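Local coordinates for glucanase (Clostridium thermocellum, PDB 5GXX), which probably hydrolyses internal beta-1,4-glucosidic bonds of cellulose, as a family 9 endoglucanase of the cellulosome, at residues A101-D106 against A168-E173. The protein carries 1 engineered substitution. Residues are numbered along the deposited sequence; the frame is centred on the assembly and turned at random.
Sequences ACDRGD and AKKYFE
Y171, on helix 162-178, reaches with its phenol end to D103, in the loop between helix 85-101 and strand 108-112, and illustrates how a tyrosine can join a helix to a turn without bonding to the turn itself. Y171 OH lies 3.3 Å from D103 CB and 3.2 Å from D103 N, but the angle at that amide is too poor for a hydrogen bond; the hydroxyl bonds instead to the backbone O of L99, near the end of helix 85-101. At the edge of the Y171 ring, D103 OD1 lies near the ring plane, 3.8 Å from Y171 CE1, and the carboxylate and ring planes are 54° apart. D103 OD1 also accepts from G105 N at 2.9 Å, closing an Asx turn; this donor comes from above the carboxylate plane. K170 flanks the acid with its aliphatic chain, K170 NZ stopping 5.1 Å from D103 OD2. V145, M148 and L152 of helix 142-158 also touch the Y171 side chain, tying the contact into the helical catalytic domain. The hydroxyl therefore ties helix 162-178 to the end of helix 85-101 through L99 O, while its touch with D103 is van der Waals packing and K170 probably adds only mild electrostatic attraction.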
ATOM      1  N   ALA A 101      17.027 -25.613 -34.702  1.00 18.32           N
ATOM      2  CA  ALA A 101      17.103 -25.918 -33.275  1.00 17.70           C
ATOM      3  C   ALA A 101      15.754 -26.248 -32.646  1.00 18.58           C
ATOM      4  O   ALA A 101      15.701 -26.830 -31.559  1.00 19.28           O
ATOM      5  CB  ALA A 101      17.828 -24.808 -32.508  1.00 16.98           C
ATOM      6  N   CYS A 102      14.666 -25.901 -33.331  1.00 16.23           N
ATOM      7  CA  CYS A 102      13.307 -26.190 -32.858  1.00 17.39           C
ATOM      8  C   CYS A 102      12.857 -27.639 -33.085  1.00 16.92           C
ATOM      9  O   CYS A 102      11.799 -28.026 -32.593  1.00 18.89           O
ATOM     10  CB  CYS A 102      12.293 -25.305 -33.576  1.00 16.12           C
ATOM     11  SG  CYS A 102      12.298 -23.596 -32.984  1.00 17.66           S
ATOM     12  N   ASP A 103      13.639 -28.422 -33.823  1.00 19.86           N
ATOM     13  CA  ASP A 103      13.268 -29.798 -34.133  1.00 20.13           C
ATOM     14  C   ASP A 103      13.061 -30.641 -32.875  1.00 22.28           C
ATOM     15  O   ASP A 103      13.919 -30.644 -31.991  1.00 22.25           O
ATOM     16  CB  ASP A 103      14.359 -30.458 -34.984  1.00 20.90           C
ATOM     17  CG  ASP A 103      14.034 -31.890 -35.361  1.00 23.31           C
ATOM     18  OD1 ASP A 103      12.871 -32.205 -35.697  1.00 24.75           O
ATOM     19  OD2 ASP A 103      14.981 -32.704 -35.334  1.00 23.67           O
ATOM     20  N   ARG A 104      11.937 -31.353 -32.806  1.00 22.82           N
ATOM     21  CA  ARG A 104      11.709 -32.343 -31.750  1.00 25.94           C
ATOM     22  C   ARG A 104      11.248 -33.660 -32.385  1.00 27.89           C
ATOM     23  O   ARG A 104      10.564 -34.464 -31.748  1.00 30.64           O
ATOM     24  CB  ARG A 104      10.708 -31.828 -30.701  1.00 24.41           C
ATOM     25  CG  ARG A 104      11.131 -30.586 -29.896  1.00 26.09           C
ATOM     26  CD  ARG A 104      12.351 -30.858 -29.032  1.00 25.34           C
ATOM     27  NE  ARG A 104      12.812 -29.750 -28.197  1.00 27.12           N
ATOM     28  CZ  ARG A 104      13.726 -28.839 -28.539  1.00 27.22           C
ATOM     29  NH1 ARG A 104      14.299 -28.824 -29.746  1.00 24.95           N
ATOM     30  NH2 ARG A 104      14.057 -27.919 -27.642  1.00 30.23           N
ATOM     31  N   GLY A 105      11.590 -33.847 -33.660  1.00 29.47           N
ATOM     32  CA  GLY A 105      11.318 -35.079 -34.409  1.00 30.64           C
ATOM     33  C   GLY A 105       9.948 -35.214 -35.045  1.00 31.32           C
ATOM     34  O   GLY A 105       9.751 -34.907 -36.226  1.00 32.42           O
ATOM     35  N   ASP A 106       9.003 -35.703 -34.253  1.00 30.26           N
ATOM     36  CA  ASP A 106       7.611 -35.871 -34.648  1.00 30.41           C
ATOM     37  C   ASP A 106       6.833 -34.573 -34.403  1.00 28.97           C
ATOM     38  O   ASP A 106       5.606 -34.533 -34.522  1.00 28.91           O
ATOM     39  CB  ASP A 106       7.037 -36.975 -33.765  1.00 32.74           C
ATOM     40  CG  ASP A 106       7.489 -36.828 -32.314  1.00 35.66           C
ATOM     41  OD1 ASP A 106       7.073 -35.837 -31.664  1.00 37.66           O
ATOM     42  OD2 ASP A 106       8.294 -37.667 -31.834  1.00 36.07           O
ATOM     43  N   ALA A 168      14.536 -28.914 -43.985  1.00 19.42           N
ATOM     44  CA  ALA A 168      13.403 -28.541 -44.831  1.00 18.81           C
ATOM     45  C   ALA A 168      12.592 -29.775 -45.225  1.00 19.86           C
ATOM     46  O   ALA A 168      11.358 -29.757 -45.200  1.00 20.41           O
ATOM     47  CB  ALA A 168      13.880 -27.826 -46.066  1.00 17.48           C
ATOM     48  N   LYS A 169      13.283 -30.856 -45.588  1.00 21.41           N
ATOM     49  CA  LYS A 169      12.603 -32.092 -45.952  1.00 21.43           C
ATOM     50  C   LYS A 169      11.956 -32.755 -44.742  1.00 22.65           C
ATOM     51  O   LYS A 169      10.856 -33.299 -44.871  1.00 22.85           O
ATOM     52  CB  LYS A 169      13.588 -33.064 -46.595  1.00 21.94           C
ATOM     53  CG  LYS A 169      14.101 -32.628 -47.951  1.00 22.41           C
ATOM     54  CD  LYS A 169      15.127 -33.622 -48.483  1.00 26.48           C
ATOM     55  CE  LYS A 169      15.612 -33.230 -49.863  1.00 27.78           C
ATOM     56  NZ  LYS A 169      16.346 -34.378 -50.481  1.00 31.52           N
ATOM     57  N   LYS A 170      12.629 -32.705 -43.589  1.00 22.83           N
ATOM     58  CA  LYS A 170      12.076 -33.270 -42.359  1.00 23.82           C
ATOM     59  C   LYS A 170      10.742 -32.590 -42.056  1.00 23.27           C
ATOM     60  O   LYS A 170       9.715 -33.238 -41.841  1.00 23.26           O
ATOM     61  CB  LYS A 170      13.023 -33.085 -41.166  1.00 24.63           C
ATOM     62  CG  LYS A 170      14.125 -34.109 -40.954  1.00 28.94           C
ATOM     63  CD  LYS A 170      14.825 -33.798 -39.636  1.00 31.89           C
ATOM     64  CE  LYS A 170      16.119 -34.579 -39.455  1.00 33.78           C
ATOM     65  NZ  LYS A 170      15.851 -36.009 -39.154  1.00 38.29           N
ATOM     66  N   TYR A 171      10.759 -31.260 -42.093  1.00 21.69           N
ATOM     67  CA  TYR A 171       9.591 -30.481 -41.718  1.00 21.26           C
ATOM     68  C   TYR A 171       8.465 -30.604 -42.742  1.00 19.87           C
ATOM     69  O   TYR A 171       7.301 -30.740 -42.366  1.00 21.17           O
ATOM     70  CB  TYR A 171       9.974 -29.019 -41.465  1.00 20.62           C
ATOM     71  CG  TYR A 171      10.874 -28.802 -40.267  1.00 17.96           C
ATOM     72  CD1 TYR A 171      11.093 -29.803 -39.310  1.00 19.07           C
ATOM     73  CD2 TYR A 171      11.516 -27.585 -40.077  1.00 18.28           C
ATOM     74  CE1 TYR A 171      11.906 -29.568 -38.207  1.00 19.26           C
ATOM     75  CE2 TYR A 171      12.323 -27.352 -38.975  1.00 19.20           C
ATOM     76  CZ  TYR A 171      12.525 -28.348 -38.048  1.00 20.06           C
ATOM     77  OH  TYR A 171      13.344 -28.097 -36.977  1.00 22.40           O
ATOM     78  N   PHE A 172       8.809 -30.633 -44.027  1.00 19.76           N
ATOM     79  CA  PHE A 172       7.775 -30.759 -45.037  1.00 19.53           C
ATOM     80  C   PHE A 172       7.071 -32.105 -44.918  1.00 19.83           C
ATOM     81  O   PHE A 172       5.848 -32.180 -44.991  1.00 20.08           O
ATOM     82  CB  PHE A 172       8.286 -30.555 -46.461  1.00 18.90           C
ATOM     83  CG  PHE A 172       7.238 -30.872 -47.485  1.00 21.55           C
ATOM     84  CD1 PHE A 172       6.225 -29.961 -47.779  1.00 20.26           C
ATOM     85  CD2 PHE A 172       7.212 -32.109 -48.100  1.00 21.08           C
ATOM     86  CE1 PHE A 172       5.231 -30.278 -48.695  1.00 25.07           C
ATOM     87  CE2 PHE A 172       6.221 -32.435 -49.020  1.00 21.37           C
ATOM     88  CZ  PHE A 172       5.219 -31.524 -49.313  1.00 23.00           C
ATOM     89  N   GLU A 173       7.847 -33.161 -44.703  1.00 21.65           N
ATOM     90  CA  GLU A 173       7.234 -34.471 -44.574  1.00 23.15           C
ATOM     91  C   GLU A 173       6.256 -34.523 -43.401  1.00 22.81           C
ATOM     92  O   GLU A 173       5.190 -35.140 -43.523  1.00 23.42           O
ATOM     93  CB  GLU A 173       8.315 -35.551 -44.481  1.00 23.86           C
ATOM     94  CG  GLU A 173       9.003 -35.809 -45.815  1.00 28.94           C
ATOM     95  CD  GLU A 173      10.367 -36.474 -45.677  1.00 34.82           C
ATOM     96  OE1 GLU A 173      10.700 -36.972 -44.575  1.00 38.89           O
ATOM     97  OE2 GLU A 173      11.121 -36.498 -46.676  1.00 36.79           O
TER